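Long-range contacts in MAR1 Ribonuclease (Caenorhabditis elegans, PDB 2B34), which is probably a hydrolase of the isochorismatase family, described as a ribonuclease: residues V19-E24 against G108-V113; R48-P53 against H174-E179; K86-I91 against T119-E124; V131-V136 against A156-S161. All coordinates share one frame; numbering follows the deposited sequence.

Interaction 1. Residues V19-E24 against G108-V113; sequences VCDLQE and GIEAHV
The carboxylates of Asp21 and Glu110 lie obliquely to each other, OD2 of Asp21 3.8 Å from OE2 of Glu110 and the planes 64° apart, two like charges close together. Lys84 offsets the charge of Asp21 through a salt bridge to OD2, and OD1 takes a hydrogen bond from Thr57. A third flat group, the His112 ring, has CG2 of Val113 over the centre of one face, while ND1 bonds Ser138 of the same chain and NE2 bonds Glu162 of the second subunit. The contact sits at the carboxyl ends of the neighbouring parallel strands 15-20 and 103-109 and in the loops that follow, where a Rossmann-like sheet places its functional loops; Cys20 is also joined there by a disulfide to Cys114. Between 19-24 and 108-113 the one backbone bond is Ile109 N to Cys20 O (3.1 Å). Gly108 presents its CA to CG of Leu22 at 3.6 Å, and a CB would clash with Cys20 O. Leu22 CD2 meets both CG1 and CG2 of Ile109, each at 3.7 Å; an alanine here would probably open a gap over Gly108 and leave Ile109 without that support. With CG1 of Ile109 between N and C (chi1 48°), its CD1 is pressed against Asp21 O at 3.1 Å.

Interaction 2. Residues R48-P53 against H174-E179; sequences RILSIP and HPKFKE
Leu50 and Ile49, where helix 33-49 ends, pack against His174, Lys176 and Glu179, where helix 177-183 begins. The first terminus is a Schellman motif with Ser51, of positive phi, as its C-prime residue; the second is led in by a type I turn from His174 to Phe177, with Lys176 at the N-cap position. A helix end thus meets a helix start near the surface.

Van der Waals contacts carry the join. Leu50 sends one methyl, CD2, to two places, 3.8 Å from CB of Lys176 and equally far from CE1 of His174, which it approaches obliquely. Ile49 works with both branches: CG2, anti to the backbone N, lies 3.8 Å from CG of Lys176, and CD1 reaches 3.4 Å from OE2 of Glu179, so a methyl here touches a carboxylate oxygen. Val180 and Leu168 extend the apolar patch around Leu50.

The polar links stay within 174-179. Lys176, its chain bent at chi2 (75°) and again at chi4, brings NZ back to OE1 of Glu179 in a weak salt bridge of 3.4 Å. His174 serves both kinds of interaction; an alanine in its place would probably leave the N-H of Lys176 without its acceptor and one side of Leu50 CD2 uncovered. That acceptor is ND1 of His174, 3.0 Å from Lys176 N, with the donor nitrogen lying 29° out of the imidazole plane.

Interaction 3. Residues K86-I91 against T119-E124; sequences KFSMCI and TYDLLE
An ST turn in the loop after strand 81-84 meets helix 114-124 here, with Ser88 and Cys90 of the turn set against Asp121 and Leu122 of the helix. Ser88 OG, anti to its own N (chi1 176°), is swung toward the helix and donates to OD2 of Asp121 at 2.7 Å, arriving 37° out of the carboxylate plane. The same hydroxyl accepts from Cys90 N at 3.0 Å, and one oxygen therefore both closes the turn and ties it to the helix. A water bridges a second path, giving one proton to Cys90 O (2.7 Å) and the other to Asp121 OD2 (2.8 Å). With two donors on OD2, and OD1 in a salt bridge to Arg9 of the second subunit, the carboxylate is held at both oxygens; Lys86 NZ, 4.4 Å from OD2, is too far for a salt bridge but would be expected to favour the negative charge. Beside this polar cluster runs an apolar one: Cys90 SG rests 3.6 Å from CD2 of Leu122 and 3.7 Å from CB of Asp121. Cys90 is itself the centre of an inverse gamma turn, and the whole is an ST turn whose hydroxyl reaches out to a helix carboxylate.

Interaction 4. Residues V131-V136 against A156-S161; sequences VVVDAV and AILTTS
Val133 is the bump that best shows how these edges fit: it sits in the hollow formed by Leu158, Thr159 and Thr160. Its CG2 lies over Thr159 O at 3.3 Å and meets the methyl of Thr160, while CG1 leans on CB of Leu158 at 4.0 Å, the two side chains crossing at about a right angle. Val132 points to the face of the sheet that Thr159 shares, opposite to Val131 and Leu158, and its CG1, anti to the backbone N (chi1 -170°), presses on Ser161 N at 3.4 Å. Val131 lies alongside: CG2 touches CB of Ala156 and CB looks toward CD2 of Leu158.

The frame beneath these bumps is the parallel pairing of strands 128-137 and 157-159, joined through helix 141-154 as a beta-alpha-beta unit. Val131 N bonds Ile157 O (2.7 Å), Thr159 N bonds Val131 O and Val133 N bonds Thr159 O. Beyond the last rung the chain of 131-136 turns a corner, and the carboxylate of Asp134 takes up the start of helix 161-169. Its OD1 receives Ser161 N at 3.0 Å through the syn lone pair, and OD2 receives Ser161 OG at 2.8 Å from the syn side, 33° out of plane; lying at the amino end of helix 161-169, the carboxylate would probably be favoured as the anion. The hydroxyls of Thr159 and Thr160 turn to the third subunit, to Gln150 and Asp143 of that chain.

Overall arrangement
Interactions 1, 3 and 4 are buried, whereas interaction 2 lies at the surface, its centre about 17 Å from the chain centre, and joins two helix ends by van der Waals contact, with no bond between its segments. Interactions 1 and 4 belong to one parallel sheet, and a probable hydrogen bond from Gly108 N to Ala135 O links them; their pairing is by backbone bonds, with a single bridge in interaction 1 and a longer run in interaction 4. Interaction 3 relies on a serine hydroxyl, a carboxylate and a water instead. It touches interaction 1 through Phe87 against Val113 and interaction 4 through Thr119 against Ala156. Interactions 1 and 3 also meet the second subunit, interactions 2 and 4 the third.

Interaction 1. Residues V19-E24 against G108-V113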
# COMPACT_ATOMS: atom_id res chain seq x y z
N VAL A 19 -18.57 -18.35 2.84
CA VAL A 19 -17.68 -19.25 2.11
C VAL A 19 -18.09 -19.23 0.64
O VAL A 19 -19.14 -19.78 0.28
CB VAL A 19 -17.78 -20.71 2.64
CG1 VAL A 19 -16.83 -21.64 1.89
CG2 VAL A 19 -17.53 -20.77 4.15
N CYS A 20 -17.30 -18.59 -0.21
CA CYS A 20 -17.74 -18.47 -1.61
C CYS A 20 -17.02 -19.36 -2.62
O CYS A 20 -15.80 -19.28 -2.81
CB CYS A 20 -17.93 -17.01 -2.08
SG CYS A 20 -16.87 -16.29 -3.33
N ASP A 21 -17.82 -20.25 -3.20
CA ASP A 21 -17.49 -20.95 -4.43
C ASP A 21 -16.23 -21.82 -4.36
O ASP A 21 -15.55 -22.02 -5.36
CB ASP A 21 -17.44 -19.94 -5.60
CG ASP A 21 -18.76 -19.18 -5.77
OD1 ASP A 21 -19.75 -19.51 -5.08
OD2 ASP A 21 -18.81 -18.24 -6.60
N LEU A 22 -15.95 -22.35 -3.17
CA LEU A 22 -14.83 -23.27 -3.00
C LEU A 22 -15.22 -24.68 -3.43
O LEU A 22 -15.43 -25.58 -2.61
CB LEU A 22 -14.30 -23.23 -1.56
CG LEU A 22 -13.39 -22.04 -1.25
CD1 LEU A 22 -13.14 -21.91 0.25
CD2 LEU A 22 -12.07 -22.13 -2.00
N GLN A 23 -15.30 -24.87 -4.75
CA GLN A 23 -15.84 -26.08 -5.33
C GLN A 23 -14.80 -26.95 -6.02
O GLN A 23 -13.71 -26.49 -6.36
CB GLN A 23 -16.96 -25.74 -6.32
CG GLN A 23 -18.14 -25.02 -5.70
CD GLN A 23 -18.84 -24.13 -6.69
OE1 GLN A 23 -19.54 -24.59 -7.58
NE2 GLN A 23 -18.63 -22.84 -6.54
N GLU A 24 -15.20 -28.19 -6.25
CA GLU A 24 -14.34 -29.26 -6.73
C GLU A 24 -13.57 -28.97 -8.03
O GLU A 24 -12.36 -29.17 -8.08
CB GLU A 24 -15.15 -30.56 -6.84
CG GLU A 24 -15.53 -31.14 -5.47
CD GLU A 24 -16.68 -32.13 -5.52
OE1 GLU A 24 -17.54 -32.04 -6.43
OE2 GLU A 24 -16.74 -33.00 -4.63
N GLY A 108 -12.71 -17.83 0.24
CA GLY A 108 -13.13 -18.42 -1.03
C GLY A 108 -12.44 -17.87 -2.25
O GLY A 108 -11.42 -17.18 -2.14
N ILE A 109 -13.00 -18.16 -3.42
CA ILE A 109 -12.23 -18.03 -4.66
C ILE A 109 -12.83 -17.25 -5.80
O ILE A 109 -14.03 -16.97 -5.85
CB ILE A 109 -11.72 -19.38 -5.19
CG1 ILE A 109 -12.84 -20.42 -5.21
CG2 ILE A 109 -10.47 -19.82 -4.40
CD1 ILE A 109 -12.48 -21.66 -5.96
N GLU A 110 -11.95 -17.01 -6.78
CA GLU A 110 -11.96 -15.83 -7.62
C GLU A 110 -11.94 -14.62 -6.69
O GLU A 110 -12.95 -13.95 -6.46
CB GLU A 110 -13.09 -15.84 -8.66
CG GLU A 110 -14.48 -16.17 -8.14
CD GLU A 110 -15.51 -16.36 -9.22
OE1 GLU A 110 -15.13 -16.76 -10.34
OE2 GLU A 110 -16.71 -16.13 -8.94
N ALA A 111 -10.76 -14.40 -6.11
CA ALA A 111 -10.47 -13.23 -5.28
C ALA A 111 -10.86 -11.95 -6.01
O ALA A 111 -11.37 -11.02 -5.40
CB ALA A 111 -8.99 -13.20 -4.90
N HIS A 112 -10.63 -11.92 -7.32
CA HIS A 112 -10.87 -10.75 -8.15
C HIS A 112 -12.23 -10.80 -8.86
O HIS A 112 -12.54 -9.94 -9.68
CB HIS A 112 -9.75 -10.63 -9.19
CG HIS A 112 -9.73 -11.75 -10.18
ND1 HIS A 112 -9.52 -13.06 -9.81
CD2 HIS A 112 -9.91 -11.75 -11.52
CE1 HIS A 112 -9.57 -13.82 -10.89
NE2 HIS A 112 -9.80 -13.05 -11.94
N VAL A 113 -13.03 -11.83 -8.55
CA VAL A 113 -14.36 -11.97 -9.14
C VAL A 113 -15.45 -12.12 -8.05
O VAL A 113 -15.95 -11.11 -7.59
CB VAL A 113 -14.42 -13.08 -10.24
CG1 VAL A 113 -15.72 -13.01 -11.01
CG2 VAL A 113 -13.24 -12.95 -11.20

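Interaction 2. Residues R48-P53 against H174-E179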
# COMPACT_ATOMS: atom_id res chain seq x y z
N ARG A 48 -18.32 -22.71 13.66
CA ARG A 48 -19.14 -23.74 14.31
C ARG A 48 -18.96 -23.71 15.83
O ARG A 48 -19.93 -23.76 16.58
CB ARG A 48 -18.80 -25.13 13.75
CG ARG A 48 -19.68 -26.27 14.26
CD ARG A 48 -19.09 -27.65 13.93
NE ARG A 48 -17.82 -27.88 14.62
CZ ARG A 48 -16.63 -28.02 14.02
NH1 ARG A 48 -16.52 -27.99 12.70
NH2 ARG A 48 -15.55 -28.20 14.76
N ILE A 49 -17.70 -23.61 16.27
CA ILE A 49 -17.35 -23.54 17.69
C ILE A 49 -17.97 -22.33 18.37
O ILE A 49 -18.53 -22.44 19.46
CB ILE A 49 -15.80 -23.54 17.89
CG1 ILE A 49 -15.18 -24.88 17.46
CG2 ILE A 49 -15.41 -23.19 19.33
CD1 ILE A 49 -15.79 -26.11 18.12
N LEU A 50 -17.90 -21.18 17.70
CA LEU A 50 -18.34 -19.91 18.27
C LEU A 50 -19.79 -19.56 17.94
O LEU A 50 -20.27 -18.48 18.29
CB LEU A 50 -17.41 -18.77 17.84
CG LEU A 50 -15.93 -18.92 18.23
CD1 LEU A 50 -15.07 -17.88 17.53
CD2 LEU A 50 -15.73 -18.86 19.75
N SER A 51 -20.50 -20.49 17.28
CA SER A 51 -21.91 -20.31 16.89
C SER A 51 -22.10 -19.09 15.99
O SER A 51 -23.08 -18.35 16.13
CB SER A 51 -22.82 -20.22 18.13
OG SER A 51 -22.71 -21.39 18.93
N ILE A 52 -21.16 -18.88 15.08
CA ILE A 52 -21.24 -17.80 14.10
C ILE A 52 -21.95 -18.31 12.85
O ILE A 52 -21.56 -19.34 12.29
CB ILE A 52 -19.83 -17.26 13.75
CG1 ILE A 52 -19.23 -16.52 14.94
CG2 ILE A 52 -19.86 -16.36 12.50
CD1 ILE A 52 -17.73 -16.30 14.85
N PRO A 53 -23.01 -17.60 12.42
CA PRO A 53 -23.77 -17.98 11.22
C PRO A 53 -22.85 -18.13 10.02
O PRO A 53 -22.03 -17.24 9.75
CB PRO A 53 -24.73 -16.80 11.03
CG PRO A 53 -24.87 -16.21 12.37
CD PRO A 53 -23.55 -16.38 13.03
N HIS A 174 -11.64 -16.53 27.36
CA HIS A 174 -12.89 -16.81 26.65
C HIS A 174 -13.25 -18.28 26.85
O HIS A 174 -12.38 -19.15 26.75
CB HIS A 174 -12.77 -16.49 25.16
CG HIS A 174 -14.07 -16.52 24.42
ND1 HIS A 174 -14.60 -17.67 23.89
CD2 HIS A 174 -14.95 -15.53 24.13
CE1 HIS A 174 -15.76 -17.39 23.30
NE2 HIS A 174 -15.99 -16.10 23.43
N PRO A 175 -14.53 -18.58 27.16
CA PRO A 175 -14.95 -19.96 27.44
C PRO A 175 -14.62 -20.95 26.32
O PRO A 175 -14.50 -22.15 26.59
CB PRO A 175 -16.48 -19.85 27.62
CG PRO A 175 -16.85 -18.52 27.06
CD PRO A 175 -15.66 -17.64 27.26
N LYS A 176 -14.45 -20.45 25.10
CA LYS A 176 -14.17 -21.28 23.93
C LYS A 176 -12.75 -21.10 23.38
O LYS A 176 -12.45 -21.55 22.27
CB LYS A 176 -15.20 -21.01 22.83
CG LYS A 176 -16.37 -21.99 22.79
CD LYS A 176 -17.38 -21.76 23.90
CE LYS A 176 -18.62 -22.64 23.71
NZ LYS A 176 -18.32 -24.11 23.76
N PHE A 177 -11.87 -20.47 24.16
CA PHE A 177 -10.50 -20.19 23.71
C PHE A 177 -9.66 -21.44 23.45
O PHE A 177 -9.01 -21.55 22.41
CB PHE A 177 -9.76 -19.26 24.69
CG PHE A 177 -8.28 -19.17 24.44
CD1 PHE A 177 -7.79 -18.38 23.40
CD2 PHE A 177 -7.38 -19.87 25.23
CE1 PHE A 177 -6.42 -18.29 23.16
CE2 PHE A 177 -6.02 -19.79 25.00
CZ PHE A 177 -5.53 -19.00 23.96
N LYS A 178 -9.69 -22.38 24.39
CA LYS A 178 -8.92 -23.62 24.25
C LYS A 178 -9.37 -24.46 23.05
O LYS A 178 -8.56 -25.13 22.42
CB LYS A 178 -8.97 -24.45 25.55
CG LYS A 178 -7.95 -24.01 26.59
CD LYS A 178 -6.54 -24.48 26.22
CE LYS A 178 -5.47 -23.77 27.02
NZ LYS A 178 -4.11 -24.02 26.47
N GLU A 179 -10.66 -24.39 22.73
CA GLU A 179 -11.19 -25.07 21.55
C GLU A 179 -10.69 -24.45 20.24
O GLU A 179 -10.20 -25.17 19.37
CB GLU A 179 -12.71 -25.11 21.57
CG GLU A 179 -13.28 -26.19 22.47
CD GLU A 179 -14.79 -26.18 22.51
OE1 GLU A 179 -15.35 -25.83 23.57
OE2 GLU A 179 -15.41 -26.51 21.48

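Interaction 3. Residues K86-I91 against T119-E124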
# COMPACT_ATOMS: atom_id res chain seq x y z
N LYS A 86 -24.77 -15.38 -10.72
CA LYS A 86 -24.20 -14.08 -10.38
C LYS A 86 -22.91 -14.29 -9.59
O LYS A 86 -22.83 -15.20 -8.77
CB LYS A 86 -25.18 -13.27 -9.54
CG LYS A 86 -25.93 -12.18 -10.30
CD LYS A 86 -26.65 -11.22 -9.34
CE LYS A 86 -25.71 -10.63 -8.28
NZ LYS A 86 -24.81 -9.56 -8.81
N PHE A 87 -21.91 -13.45 -9.82
CA PHE A 87 -20.61 -13.63 -9.17
C PHE A 87 -20.66 -13.28 -7.68
O PHE A 87 -20.00 -13.93 -6.87
CB PHE A 87 -19.51 -12.87 -9.91
CG PHE A 87 -19.26 -13.37 -11.32
CD1 PHE A 87 -19.39 -14.73 -11.63
CD2 PHE A 87 -18.89 -12.49 -12.33
CE1 PHE A 87 -19.17 -15.19 -12.92
CE2 PHE A 87 -18.66 -12.95 -13.62
CZ PHE A 87 -18.80 -14.30 -13.92
N SER A 88 -21.45 -12.27 -7.33
CA SER A 88 -21.60 -11.88 -5.94
C SER A 88 -22.44 -12.87 -5.12
O SER A 88 -23.45 -13.38 -5.60
CB SER A 88 -22.22 -10.49 -5.83
OG SER A 88 -22.44 -10.16 -4.47
N MET A 89 -22.01 -13.09 -3.88
CA MET A 89 -22.74 -13.91 -2.91
C MET A 89 -24.01 -13.22 -2.40
O MET A 89 -24.86 -13.86 -1.79
CB MET A 89 -21.87 -14.23 -1.70
CG MET A 89 -20.71 -15.14 -1.98
SD MET A 89 -19.81 -15.53 -0.46
CE MET A 89 -20.94 -16.68 0.34
N CYS A 90 -24.10 -11.91 -2.63
CA CYS A 90 -25.24 -11.14 -2.15
C CYS A 90 -26.45 -11.35 -3.04
O CYS A 90 -26.77 -10.54 -3.92
CB CYS A 90 -24.86 -9.66 -2.00
SG CYS A 90 -23.70 -9.39 -0.65
N ILE A 91 -27.11 -12.48 -2.81
CA ILE A 91 -28.33 -12.86 -3.50
C ILE A 91 -29.49 -12.81 -2.49
O ILE A 91 -29.24 -12.87 -1.28
CB ILE A 91 -28.20 -14.27 -4.14
CG1 ILE A 91 -27.68 -15.30 -3.12
CG2 ILE A 91 -27.29 -14.20 -5.37
CD1 ILE A 91 -27.62 -16.73 -3.62
N THR A 119 -17.57 -8.55 -1.86
CA THR A 119 -16.99 -7.49 -1.02
C THR A 119 -17.63 -6.12 -1.29
O THR A 119 -18.06 -5.44 -0.36
CB THR A 119 -15.44 -7.43 -1.18
OG1 THR A 119 -14.86 -8.61 -0.62
CG2 THR A 119 -14.85 -6.20 -0.49
N TYR A 120 -17.68 -5.73 -2.56
CA TYR A 120 -18.30 -4.46 -2.97
C TYR A 120 -19.78 -4.38 -2.59
O TYR A 120 -20.23 -3.37 -2.04
CB TYR A 120 -18.18 -4.24 -4.48
CG TYR A 120 -16.81 -3.83 -5.00
CD1 TYR A 120 -15.78 -3.44 -4.13
CD2 TYR A 120 -16.57 -3.81 -6.37
CE1 TYR A 120 -14.53 -3.05 -4.63
CE2 TYR A 120 -15.33 -3.43 -6.88
CZ TYR A 120 -14.32 -3.05 -6.01
OH TYR A 120 -13.10 -2.67 -6.53
N ASP A 121 -20.52 -5.44 -2.89
CA ASP A 121 -21.94 -5.53 -2.54
C ASP A 121 -22.17 -5.44 -1.03
O ASP A 121 -23.10 -4.76 -0.59
CB ASP A 121 -22.55 -6.83 -3.08
CG ASP A 121 -22.94 -6.74 -4.54
OD1 ASP A 121 -22.72 -5.69 -5.18
OD2 ASP A 121 -23.49 -7.73 -5.06
N LEU A 122 -21.33 -6.12 -0.26
CA LEU A 122 -21.41 -6.09 1.20
C LEU A 122 -21.13 -4.69 1.75
O LEU A 122 -21.85 -4.20 2.61
CB LEU A 122 -20.43 -7.09 1.82
CG LEU A 122 -20.76 -8.58 1.71
CD1 LEU A 122 -19.58 -9.41 2.18
CD2 LEU A 122 -22.01 -8.92 2.51
N LEU A 123 -20.07 -4.06 1.23
CA LEU A 123 -19.70 -2.71 1.65
C LEU A 123 -20.78 -1.68 1.32
O LEU A 123 -21.01 -0.75 2.09
CB LEU A 123 -18.35 -2.30 1.04
CG LEU A 123 -17.10 -3.02 1.55
CD1 LEU A 123 -15.91 -2.69 0.68
CD2 LEU A 123 -16.80 -2.70 3.02
N GLU A 124 -21.45 -1.86 0.18
CA GLU A 124 -22.59 -1.02 -0.23
C GLU A 124 -23.74 -1.08 0.77
O GLU A 124 -24.44 -0.09 1.00
CB GLU A 124 -23.09 -1.41 -1.62
CG GLU A 124 -22.29 -0.80 -2.75
CD GLU A 124 -22.60 -1.42 -4.11
OE1 GLU A 124 -23.46 -2.33 -4.20
OE2 GLU A 124 -21.97 -1.00 -5.10
O HOH W 1 -26.23 -8.11 -4.88

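Interaction 4. Residues V131-V136 against A156-S161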
# COMPACT_ATOMS: atom_id res chain seq x y z
N VAL A 131 -11.64 -9.74 4.91
CA VAL A 131 -11.13 -10.64 3.88
C VAL A 131 -9.96 -11.43 4.44
O VAL A 131 -8.92 -10.86 4.78
CB VAL A 131 -10.71 -9.86 2.59
CG1 VAL A 131 -10.18 -10.82 1.53
CG2 VAL A 131 -11.87 -9.05 2.04
N VAL A 132 -10.13 -12.74 4.53
CA VAL A 132 -9.09 -13.63 5.05
C VAL A 132 -8.15 -13.99 3.91
O VAL A 132 -8.41 -14.91 3.13
CB VAL A 132 -9.70 -14.91 5.66
CG1 VAL A 132 -8.63 -15.69 6.42
CG2 VAL A 132 -10.85 -14.56 6.59
N VAL A 133 -7.04 -13.26 3.82
CA VAL A 133 -6.14 -13.33 2.67
C VAL A 133 -5.46 -14.69 2.47
O VAL A 133 -5.15 -15.08 1.34
CB VAL A 133 -5.07 -12.18 2.69
CG1 VAL A 133 -5.73 -10.81 2.62
CG2 VAL A 133 -4.16 -12.28 3.92
N ASP A 134 -5.24 -15.42 3.56
CA ASP A 134 -4.66 -16.76 3.47
C ASP A 134 -5.69 -17.87 3.19
O ASP A 134 -5.37 -19.06 3.21
CB ASP A 134 -3.77 -17.08 4.69
CG ASP A 134 -4.46 -16.84 6.03
OD1 ASP A 134 -5.52 -16.19 6.09
OD2 ASP A 134 -3.91 -17.30 7.05
N ALA A 135 -6.92 -17.45 2.92
CA ALA A 135 -8.01 -18.35 2.57
C ALA A 135 -8.72 -17.86 1.31
O ALA A 135 -9.80 -18.35 0.95
CB ALA A 135 -8.99 -18.47 3.73
N VAL A 136 -8.09 -16.90 0.63
CA VAL A 136 -8.62 -16.29 -0.60
C VAL A 136 -7.54 -16.30 -1.70
O VAL A 136 -6.40 -15.92 -1.45
CB VAL A 136 -9.13 -14.84 -0.34
CG1 VAL A 136 -9.44 -14.10 -1.65
CG2 VAL A 136 -10.38 -14.85 0.55
N ALA A 156 -12.46 -2.64 2.65
CA ALA A 156 -12.43 -3.99 3.20
C ALA A 156 -11.17 -4.17 4.02
O ALA A 156 -10.12 -3.63 3.69
CB ALA A 156 -12.50 -5.02 2.10
N ILE A 157 -11.27 -4.95 5.09
CA ILE A 157 -10.11 -5.22 5.94
C ILE A 157 -9.41 -6.49 5.44
O ILE A 157 -10.04 -7.54 5.29
CB ILE A 157 -10.49 -5.31 7.44
CG1 ILE A 157 -11.14 -4.00 7.90
CG2 ILE A 157 -9.26 -5.64 8.30
CD1 ILE A 157 -11.73 -4.05 9.30
N LEU A 158 -8.11 -6.36 5.19
CA LEU A 158 -7.29 -7.49 4.77
C LEU A 158 -6.67 -8.14 5.99
O LEU A 158 -5.67 -7.66 6.53
CB LEU A 158 -6.22 -7.04 3.77
CG LEU A 158 -6.67 -6.29 2.51
CD1 LEU A 158 -5.46 -5.79 1.72
CD2 LEU A 158 -7.58 -7.15 1.63
N THR A 159 -7.27 -9.24 6.42
CA THR A 159 -6.88 -9.91 7.65
C THR A 159 -6.39 -11.33 7.37
O THR A 159 -6.43 -11.79 6.23
CB THR A 159 -8.04 -9.91 8.69
OG1 THR A 159 -7.57 -10.46 9.93
CG2 THR A 159 -9.24 -10.71 8.19
N THR A 160 -5.92 -12.01 8.40
CA THR A 160 -5.49 -13.41 8.28
C THR A 160 -6.31 -14.31 9.19
O THR A 160 -6.95 -13.83 10.13
CB THR A 160 -3.99 -13.59 8.58
OG1 THR A 160 -3.69 -13.07 9.88
CG2 THR A 160 -3.13 -12.86 7.54
N SER A 161 -6.27 -15.61 8.91
CA SER A 161 -7.06 -16.59 9.66
C SER A 161 -6.80 -16.55 11.16
O SER A 161 -7.74 -16.50 11.94
CB SER A 161 -6.86 -18.00 9.10
OG SER A 161 -5.49 -18.36 9.12